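PDB 2Z1Q: acyl-CoA dehydrogenase from Thermus thermophilus, which probably oxidises saturated acyl-CoA thioesters to their 2,3-dehydroacyl counterparts, using bound FAD and passing the electrons on to an acceptor. Local coordinates for residues 170-175 with 239-244; 364-369 with 386-391; 256-261 with 343-348. All blocks are in the same frame, centred on the assembly; numbering follows the deposited sequence.

Interaction 1: residues 170-175 with 239-244; sequences GKHYIL and KVPVEN
Y173 and V240 face each other on the buried side of an antiparallel strand pair, part of the mainly beta middle domain of the acyl-CoA dehydrogenase fold. Y173 CB and V240 CB lie 4.4 Å apart. In V240 the first torsion (chi1 179°) sets CG1 opposite the backbone N, which leaves CG2 to meet L175 CD1 at 4.1 Å. Farther out along the tyrosine side chain, V242 CG1 lies 4.2 Å from Y173 CE2, and L166 of strand 163-166 touches both of these residues. Branched and aromatic groups suit this face because Y173, V240 and L175 are buried there, Y173 and L175 against strand 163-166 and Y173 also against I249.

The backbones are tied by bonds in both directions between Y173 and V240: Y173 N to V240 O at 2.6 Å and V240 N to Y173 O at 2.7 Å. P241 lacks an N-H, but it faces H172 in a non-hydrogen-bonded pair, where none is needed. Beyond it the chain turns into a 3-10 segment, and V242 N gives a nearly straight bond to K171 O (3.0 Å, 165° at the hydrogen). G170, in the turn that leads into the strand, has a positive phi (104°), at which a side chain would press on the preceding carbonyl O.

H172 and K239 occupy the outward face with the proline. The lysine chain, bent at chi2, chi3 and chi4, curls back until K239 CE rests 3.5 Å from H172 CG, with NZ above one face of the imidazole.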
loop_
_atom_site.group_PDB
_atom_site.type_symbol
_atom_site.label_atom_id
_atom_site.label_comp_id
_atom_site.label_asym_id
_atom_site.label_seq_id
_atom_site.Cartn_x
_atom_site.Cartn_y
_atom_site.Cartn_z
ATOM N N GLY B 170 -38.761 -35.248 9.700
ATOM C CA GLY B 170 -39.329 -33.914 9.648
ATOM C C GLY B 170 -38.906 -33.105 10.858
ATOM O O GLY B 170 -39.277 -31.942 11.004
ATOM N N LYS B 171 -38.119 -33.733 11.729
ATOM C CA LYS B 171 -37.636 -33.081 12.938
ATOM C C LYS B 171 -36.250 -32.459 12.767
ATOM O O LYS B 171 -35.836 -31.635 13.580
ATOM C CB LYS B 171 -37.602 -34.075 14.105
ATOM C CG LYS B 171 -38.946 -34.325 14.787
ATOM C CD LYS B 171 -38.737 -35.069 16.105
ATOM C CE LYS B 171 -40.014 -35.165 16.938
ATOM N NZ LYS B 171 -41.088 -35.972 16.294
ATOM N N HIS B 172 -35.537 -32.850 11.713
ATOM C CA HIS B 172 -34.198 -32.317 11.473
ATOM C C HIS B 172 -33.961 -31.885 10.025
ATOM O O HIS B 172 -34.701 -32.262 9.118
ATOM C CB HIS B 172 -33.137 -33.354 11.852
ATOM C CG HIS B 172 -33.213 -33.812 13.277
ATOM N ND1 HIS B 172 -34.250 -34.588 13.756
ATOM C CD2 HIS B 172 -32.384 -33.598 14.326
ATOM C CE1 HIS B 172 -34.054 -34.830 15.040
ATOM N NE2 HIS B 172 -32.930 -34.242 15.410
ATOM N N TYR B 173 -32.921 -31.081 9.833
ATOM C CA TYR B 173 -32.517 -30.611 8.512
ATOM C C TYR B 173 -31.107 -31.154 8.291
ATOM O O TYR B 173 -30.279 -31.120 9.199
ATOM C CB TYR B 173 -32.500 -29.078 8.458
ATOM C CG TYR B 173 -33.792 -28.457 7.964
ATOM C CD1 TYR B 173 -34.275 -28.728 6.686
ATOM C CD2 TYR B 173 -34.530 -27.592 8.777
ATOM C CE1 TYR B 173 -35.456 -28.159 6.224
ATOM C CE2 TYR B 173 -35.716 -27.016 8.322
ATOM C CZ TYR B 173 -36.171 -27.305 7.045
ATOM O OH TYR B 173 -37.337 -26.738 6.578
ATOM N N ILE B 174 -30.843 -31.680 7.101
ATOM C CA ILE B 174 -29.523 -32.230 6.801
ATOM C C ILE B 174 -28.721 -31.231 5.980
ATOM O O ILE B 174 -29.127 -30.846 4.873
ATOM C CB ILE B 174 -29.622 -33.544 6.009
ATOM C CG1 ILE B 174 -30.617 -34.485 6.684
ATOM C CG2 ILE B 174 -28.245 -34.198 5.930
ATOM C CD1 ILE B 174 -30.869 -35.755 5.909
ATOM N N LEU B 175 -27.581 -30.818 6.523
ATOM C CA LEU B 175 -26.732 -29.841 5.855
ATOM C C LEU B 175 -25.488 -30.418 5.196
ATOM O O LEU B 175 -24.755 -31.220 5.788
ATOM C CB LEU B 175 -26.308 -28.740 6.840
ATOM C CG LEU B 175 -27.359 -27.767 7.380
ATOM C CD1 LEU B 175 -26.663 -26.584 8.038
ATOM C CD2 LEU B 175 -28.238 -27.279 6.247
ATOM N N LYS B 239 -27.035 -32.885 10.952
ATOM C CA LYS B 239 -28.407 -32.887 11.454
ATOM C C LYS B 239 -28.660 -31.632 12.275
ATOM O O LYS B 239 -27.983 -31.375 13.268
ATOM C CB LYS B 239 -28.656 -34.116 12.337
ATOM C CG LYS B 239 -28.588 -35.451 11.613
ATOM C CD LYS B 239 -29.887 -35.770 10.891
ATOM C CE LYS B 239 -30.994 -36.105 11.875
ATOM N NZ LYS B 239 -30.627 -37.282 12.716
ATOM N N VAL B 240 -29.647 -30.854 11.852
ATOM C CA VAL B 240 -29.996 -29.625 12.539
ATOM C C VAL B 240 -31.490 -29.601 12.851
ATOM O O VAL B 240 -32.329 -29.658 11.948
ATOM C CB VAL B 240 -29.620 -28.396 11.685
ATOM C CG1 VAL B 240 -30.009 -27.126 12.398
ATOM C CG2 VAL B 240 -28.118 -28.392 11.416
ATOM N N PRO B 241 -31.836 -29.539 14.144
ATOM C CA PRO B 241 -33.235 -29.507 14.575
ATOM C C PRO B 241 -34.017 -28.410 13.855
ATOM O O PRO B 241 -33.527 -27.290 13.690
ATOM C CB PRO B 241 -33.121 -29.248 16.073
ATOM C CG PRO B 241 -31.872 -29.997 16.429
ATOM C CD PRO B 241 -30.927 -29.621 15.305
ATOM N N VAL B 242 -35.225 -28.738 13.414
ATOM C CA VAL B 242 -36.057 -27.778 12.717
ATOM C C VAL B 242 -36.155 -26.436 13.450
ATOM O O VAL B 242 -36.229 -25.385 12.812
ATOM C CB VAL B 242 -37.476 -28.331 12.520
ATOM C CG1 VAL B 242 -38.295 -27.368 11.681
ATOM C CG2 VAL B 242 -37.412 -29.696 11.867
ATOM N N GLU B 243 -36.163 -26.463 14.780
ATOM C CA GLU B 243 -36.272 -25.222 15.542
ATOM C C GLU B 243 -34.982 -24.409 15.536
ATOM O O GLU B 243 -34.923 -23.307 16.091
ATOM C CB GLU B 243 -36.698 -25.505 16.987
ATOM C CG GLU B 243 -35.723 -26.344 17.805
ATOM C CD GLU B 243 -35.924 -27.845 17.638
ATOM O OE1 GLU B 243 -35.305 -28.599 18.420
ATOM O OE2 GLU B 243 -36.688 -28.275 16.740
ATOM N N ASN B 244 -33.943 -24.954 14.914
ATOM C CA ASN B 244 -32.675 -24.251 14.843
ATOM C C ASN B 244 -32.610 -23.344 13.630
ATOM O O ASN B 244 -31.571 -22.751 13.343
ATOM C CB ASN B 244 -31.505 -25.228 14.802
ATOM C CG ASN B 244 -31.099 -25.700 16.178
ATOM O OD1 ASN B 244 -31.464 -25.102 17.191
ATOM N ND2 ASN B 244 -30.320 -26.769 16.223
#

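Interaction 2: residues 364-369 with 386-391; sequences YVVDEG and RAYRDA
V366 is the bump of this contact, and the small residues A387 and A391, one turn apart, make the hollow that receives it. V366 CG1 lies 4.1 Å from A387 CB, while V366 CG2 meets A391 CB at 3.8 Å. The first torsion explains this fit: at chi1 -62°, CG2 stands between the backbone N and the carbonyl carbon, and both methyls are turned onto the facing helix. Alanine suits the receiving positions because its single methyl lets the valine branches come close. The segments, both in the helical C-terminal domain of the acyl-CoA dehydrogenase fold, run antiparallel at 151°, their axes 8.9 Å apart.

Y388 closes the flank of the hollow, its CD1 4.1 Å from V366 CG2. Its first torsion carries the ring away from its own backbone N and alongside D367, with Y388 CE1 3.4 Å from D367 OD1 and the planes of carboxylate and ring 38° apart. Water 1 lies 2.6 Å from Y388 OH and makes a weak bond to D367 OD1. The ring also meets Y388 of the second subunit, their planes nearly parallel. Were Y388 an alanine, a gap would probably open beside V366 CG2, water 1 would lose its phenolic partner, and Y388 of the second subunit would miss the ring it meets. The carboxylate of D367 has its main partners in R395 and R392 of the second subunit, which form salt bridges with it.

The contact thus lies at the dimer interface. A391 touches L362, a turn earlier on V366's own helix; V366 also touches A278 of helix 252-288, and helix 300-331 packs on Y364 and V365.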
loop_
_atom_site.group_PDB
_atom_site.type_symbol
_atom_site.label_atom_id
_atom_site.label_comp_id
_atom_site.label_asym_id
_atom_site.label_seq_id
_atom_site.Cartn_x
_atom_site.Cartn_y
_atom_site.Cartn_z
ATOM N N TYR B 364 -3.030 4.007 4.238
ATOM C CA TYR B 364 -2.061 5.075 4.061
ATOM C C TYR B 364 -1.184 5.274 5.294
ATOM O O TYR B 364 0.036 5.372 5.176
ATOM C CB TYR B 364 -2.756 6.399 3.744
ATOM C CG TYR B 364 -1.800 7.564 3.697
ATOM C CD1 TYR B 364 -1.025 7.807 2.568
ATOM C CD2 TYR B 364 -1.647 8.406 4.798
ATOM C CE1 TYR B 364 -0.115 8.862 2.526
ATOM C CE2 TYR B 364 -0.738 9.471 4.772
ATOM C CZ TYR B 364 0.023 9.690 3.632
ATOM O OH TYR B 364 0.912 10.736 3.594
ATOM N N VAL B 365 -1.810 5.333 6.470
ATOM C CA VAL B 365 -1.094 5.541 7.725
ATOM C C VAL B 365 -0.093 4.409 8.032
ATOM O O VAL B 365 1.060 4.679 8.377
ATOM C CB VAL B 365 -2.114 5.749 8.899
ATOM C CG1 VAL B 365 -1.398 5.863 10.241
ATOM C CG2 VAL B 365 -2.928 7.025 8.626
ATOM N N VAL B 366 -0.497 3.149 7.905
ATOM C CA VAL B 366 0.489 2.098 8.182
ATOM C C VAL B 366 1.595 2.089 7.126
ATOM O O VAL B 366 2.732 1.769 7.430
ATOM C CB VAL B 366 -0.142 0.674 8.285
ATOM C CG1 VAL B 366 -1.112 0.642 9.444
ATOM C CG2 VAL B 366 -0.827 0.277 6.982
ATOM N N ASP B 367 1.281 2.484 5.898
ATOM C CA ASP B 367 2.285 2.488 4.837
ATOM C C ASP B 367 3.388 3.510 5.074
ATOM O O ASP B 367 4.571 3.191 4.968
ATOM C CB ASP B 367 1.604 2.730 3.488
ATOM C CG ASP B 367 2.551 2.561 2.330
ATOM O OD1 ASP B 367 3.301 1.565 2.314
ATOM O OD2 ASP B 367 2.547 3.424 1.432
ATOM N N GLU B 368 2.992 4.731 5.417
ATOM C CA GLU B 368 3.950 5.789 5.692
ATOM C C GLU B 368 4.596 5.491 7.032
ATOM O O GLU B 368 5.717 5.913 7.287
ATOM C CB GLU B 368 3.249 7.146 5.746
ATOM C CG GLU B 368 2.724 7.610 4.396
ATOM C CD GLU B 368 3.811 7.680 3.342
ATOM O OE1 GLU B 368 5.004 7.757 3.693
ATOM O OE2 GLU B 368 3.462 7.672 2.145
ATOM N N GLY B 369 3.887 4.766 7.892
ATOM C CA GLY B 369 4.457 4.416 9.178
ATOM C C GLY B 369 5.648 3.515 8.899
ATOM O O GLY B 369 6.719 3.672 9.475
ATOM N N ARG B 386 3.880 -5.541 11.683
ATOM C CA ARG B 386 2.669 -6.334 11.851
ATOM C C ARG B 386 1.438 -5.501 11.461
ATOM O O ARG B 386 0.505 -6.018 10.835
ATOM C CB ARG B 386 2.518 -6.775 13.308
ATOM C CG ARG B 386 1.462 -7.864 13.541
ATOM C CD ARG B 386 0.689 -7.658 14.846
ATOM N NE ARG B 386 1.519 -7.128 15.930
ATOM C CZ ARG B 386 2.546 -7.772 16.473
ATOM N NH1 ARG B 386 3.241 -7.201 17.453
ATOM N NH2 ARG B 386 2.879 -8.979 16.048
ATOM N N ALA B 387 1.435 -4.218 11.825
ATOM C CA ALA B 387 0.293 -3.355 11.524
ATOM C C ALA B 387 0.106 -3.183 10.016
ATOM O O ALA B 387 -1.023 -3.109 9.536
ATOM C CB ALA B 387 0.452 -1.991 12.216
ATOM N N TYR B 388 1.205 -3.142 9.270
ATOM C CA TYR B 388 1.128 -3.015 7.822
ATOM C C TYR B 388 0.430 -4.262 7.283
ATOM O O TYR B 388 -0.451 -4.166 6.424
ATOM C CB TYR B 388 2.525 -2.930 7.219
ATOM C CG TYR B 388 2.536 -2.793 5.710
ATOM C CD1 TYR B 388 2.329 -1.554 5.112
ATOM C CD2 TYR B 388 2.750 -3.902 4.882
ATOM C CE1 TYR B 388 2.335 -1.409 3.734
ATOM C CE2 TYR B 388 2.760 -3.764 3.491
ATOM C CZ TYR B 388 2.551 -2.507 2.931
ATOM O OH TYR B 388 2.560 -2.299 1.575
ATOM N N ARG B 389 0.808 -5.435 7.786
ATOM C CA ARG B 389 0.181 -6.654 7.302
ATOM C C ARG B 389 -1.275 -6.813 7.773
ATOM O O ARG B 389 -2.153 -7.145 6.965
ATOM C CB ARG B 389 1.023 -7.878 7.681
ATOM C CG ARG B 389 2.299 -8.032 6.830
ATOM C CD ARG B 389 3.105 -9.296 7.161
ATOM N NE ARG B 389 3.685 -9.181 8.491
ATOM C CZ ARG B 389 3.175 -9.743 9.585
ATOM N NH1 ARG B 389 2.078 -10.499 9.527
ATOM N NH2 ARG B 389 3.724 -9.498 10.759
ATOM N N ASP B 390 -1.525 -6.539 9.058
ATOM C CA ASP B 390 -2.876 -6.648 9.622
ATOM C C ASP B 390 -3.874 -5.719 8.929
ATOM O O ASP B 390 -5.065 -6.026 8.828
ATOM C CB ASP B 390 -2.872 -6.296 11.121
ATOM C CG ASP B 390 -2.112 -7.306 11.977
ATOM O OD1 ASP B 390 -1.660 -8.345 11.438
ATOM O OD2 ASP B 390 -1.970 -7.057 13.197
ATOM N N ALA B 391 -3.388 -4.573 8.467
ATOM C CA ALA B 391 -4.272 -3.594 7.839
ATOM C C ALA B 391 -4.865 -4.011 6.509
ATOM O O ALA B 391 -6.029 -3.745 6.226
ATOM C CB ALA B 391 -3.537 -2.283 7.664
HETATM O O HOH W 1 2.043 0.036 0.498
#

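Interaction 3: residues 256-261 with 343-348; sequences AFNVLN and GIEEYA
N261 ND2 donates to E345 OE1 at 2.6 Å, a short bond with 154° at the hydrogen. The carboxylate oxygen lies almost in the amide plane, but the donor meets OE1 on its anti side, 33° out of the carboxylate plane, and the two flat groups are turned 42° against each other. E345 reaches across by starting with CG anti to its backbone N and then bending at chi2. A glutamate suits this exposed position: its length spans the gap, and its outer end can stay near solvent.

The other half of the amide is also used. Water 2 donates to N261 OD1 at 2.7 Å and to A348 O at 3.1 Å, so one asparagine engages both ends of the type I turn from E345 to A348. In the helical C-terminal domain of the acyl-CoA dehydrogenase fold, this turn leads from helix 337-345 into helix 348-372, with Y347 at the N-cap position of the latter. A348 has only a methyl group, and its CB can therefore come within 3.5 Å of N261 OD1.

Beneath the polar bonds, I344 CG2 packs on N261 CB at 3.7 Å. The isoleucine is buried, with Y123 of helix 119-124 and I327 of helix 300-331 also against it. Earlier on helix 252-288, A256 and V259 touch Y146, a residue of the FAD-binding site.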
loop_
_atom_site.group_PDB
_atom_site.type_symbol
_atom_site.label_atom_id
_atom_site.label_comp_id
_atom_site.label_asym_id
_atom_site.label_seq_id
_atom_site.Cartn_x
_atom_site.Cartn_y
_atom_site.Cartn_z
ATOM N N ALA B 256 -28.018 -11.500 6.619
ATOM C CA ALA B 256 -26.745 -11.110 6.035
ATOM C C ALA B 256 -26.629 -9.616 5.752
ATOM O O ALA B 256 -25.597 -9.011 6.031
ATOM C CB ALA B 256 -26.504 -11.886 4.757
ATOM N N PHE B 257 -27.685 -9.018 5.210
ATOM C CA PHE B 257 -27.631 -7.598 4.883
ATOM C C PHE B 257 -27.634 -6.686 6.108
ATOM O O PHE B 257 -26.916 -5.690 6.141
ATOM C CB PHE B 257 -28.780 -7.226 3.924
ATOM C CG PHE B 257 -28.736 -7.967 2.600
ATOM C CD1 PHE B 257 -27.518 -8.227 1.966
ATOM C CD2 PHE B 257 -29.908 -8.394 1.985
ATOM C CE1 PHE B 257 -27.474 -8.903 0.741
ATOM C CE2 PHE B 257 -29.873 -9.069 0.755
ATOM C CZ PHE B 257 -28.655 -9.322 0.136
ATOM N N ASN B 258 -28.411 -7.025 7.128
ATOM C CA ASN B 258 -28.448 -6.181 8.315
ATOM C C ASN B 258 -27.207 -6.207 9.172
ATOM O O ASN B 258 -26.838 -5.181 9.755
ATOM C CB ASN B 258 -29.656 -6.508 9.184
ATOM C CG ASN B 258 -30.930 -5.959 8.602
ATOM O OD1 ASN B 258 -31.636 -6.649 7.872
ATOM N ND2 ASN B 258 -31.218 -4.697 8.895
ATOM N N VAL B 259 -26.548 -7.356 9.272
ATOM C CA VAL B 259 -25.347 -7.403 10.091
ATOM C C VAL B 259 -24.236 -6.574 9.436
ATOM O O VAL B 259 -23.417 -5.972 10.126
ATOM C CB VAL B 259 -24.881 -8.859 10.346
ATOM C CG1 VAL B 259 -26.013 -9.631 11.039
ATOM C CG2 VAL B 259 -24.465 -9.532 9.044
ATOM N N LEU B 260 -24.240 -6.518 8.107
ATOM C CA LEU B 260 -23.234 -5.745 7.393
ATOM C C LEU B 260 -23.222 -4.267 7.786
ATOM O O LEU B 260 -22.156 -3.658 7.806
ATOM C CB LEU B 260 -23.428 -5.873 5.868
ATOM C CG LEU B 260 -22.768 -7.080 5.184
ATOM C CD1 LEU B 260 -23.391 -7.313 3.807
ATOM C CD2 LEU B 260 -21.264 -6.840 5.077
ATOM N N ASN B 261 -24.378 -3.683 8.109
ATOM C CA ASN B 261 -24.388 -2.267 8.483
ATOM C C ASN B 261 -23.569 -2.004 9.737
ATOM O O ASN B 261 -22.826 -1.026 9.800
ATOM C CB ASN B 261 -25.818 -1.751 8.699
ATOM C CG ASN B 261 -26.620 -1.683 7.416
ATOM O OD1 ASN B 261 -26.073 -1.462 6.333
ATOM N ND2 ASN B 261 -27.935 -1.853 7.532
ATOM N N GLY B 343 -33.548 1.343 12.165
ATOM C CA GLY B 343 -32.887 2.560 12.599
ATOM C C GLY B 343 -31.466 2.619 12.066
ATOM O O GLY B 343 -30.999 3.674 11.614
ATOM N N ILE B 344 -30.771 1.487 12.125
ATOM C CA ILE B 344 -29.408 1.423 11.634
ATOM C C ILE B 344 -29.433 1.467 10.103
ATOM O O ILE B 344 -28.667 2.208 9.489
ATOM C CB ILE B 344 -28.710 0.143 12.121
ATOM C CG1 ILE B 344 -28.673 0.127 13.656
ATOM C CG2 ILE B 344 -27.306 0.067 11.543
ATOM C CD1 ILE B 344 -28.255 -1.203 14.262
ATOM N N GLU B 345 -30.333 0.694 9.502
ATOM C CA GLU B 345 -30.477 0.647 8.047
ATOM C C GLU B 345 -30.678 2.045 7.442
ATOM O O GLU B 345 -30.349 2.277 6.280
ATOM C CB GLU B 345 -31.656 -0.248 7.668
ATOM C CG GLU B 345 -31.958 -0.302 6.176
ATOM C CD GLU B 345 -30.768 -0.784 5.366
ATOM O OE1 GLU B 345 -29.974 -1.579 5.908
ATOM O OE2 GLU B 345 -30.633 -0.379 4.193
ATOM N N GLU B 346 -31.226 2.963 8.231
ATOM C CA GLU B 346 -31.458 4.328 7.768
ATOM C C GLU B 346 -30.153 4.964 7.292
ATOM O O GLU B 346 -30.158 5.787 6.380
ATOM C CB GLU B 346 -32.057 5.169 8.906
ATOM C CG GLU B 346 -32.267 6.640 8.570
ATOM C CD GLU B 346 -33.263 6.852 7.443
ATOM O OE1 GLU B 346 -33.400 8.005 6.984
ATOM O OE2 GLU B 346 -33.910 5.866 7.017
ATOM N N TYR B 347 -29.037 4.578 7.907
ATOM C CA TYR B 347 -27.745 5.139 7.521
ATOM C C TYR B 347 -26.780 4.131 6.887
ATOM O O TYR B 347 -25.559 4.217 7.075
ATOM C CB TYR B 347 -27.090 5.818 8.731
ATOM C CG TYR B 347 -27.976 6.857 9.386
ATOM C CD1 TYR B 347 -28.950 6.484 10.314
ATOM C CD2 TYR B 347 -27.881 8.206 9.040
ATOM C CE1 TYR B 347 -29.806 7.420 10.875
ATOM C CE2 TYR B 347 -28.739 9.159 9.598
ATOM C CZ TYR B 347 -29.700 8.751 10.513
ATOM O OH TYR B 347 -30.577 9.663 11.047
ATOM N N ALA B 348 -27.332 3.192 6.119
ATOM C CA ALA B 348 -26.545 2.170 5.434
ATOM C C ALA B 348 -25.487 2.831 4.555
ATOM O O ALA B 348 -24.343 2.387 4.500
ATOM C CB ALA B 348 -27.466 1.279 4.583
HETATM O O HOH W 2 -23.714 -0.590 5.234
#

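The centres of interactions 1 and 2 are 45 Å apart, and interaction 3 lies 29 Å and 28 Å from them. Interaction 1 belongs to the beta domain, far from the chain's centre, and relies on backbone bonds between strands with one greasy and one solvent-facing side. Interactions 2 and 3 are in the helical domain, on opposite sides of that centre, and depend on side chains. Helix 252-288 supplies a segment of interaction 3 and touches V366 of interaction 2; helix 348-372 begins at A348 in interaction 3 and carries 364-369 in interaction 2. Interaction 2 is buried and mostly apolar, with a polar rim shared with the second subunit; interaction 3 is partly buried, joined by an amide-carboxylate bond and a water.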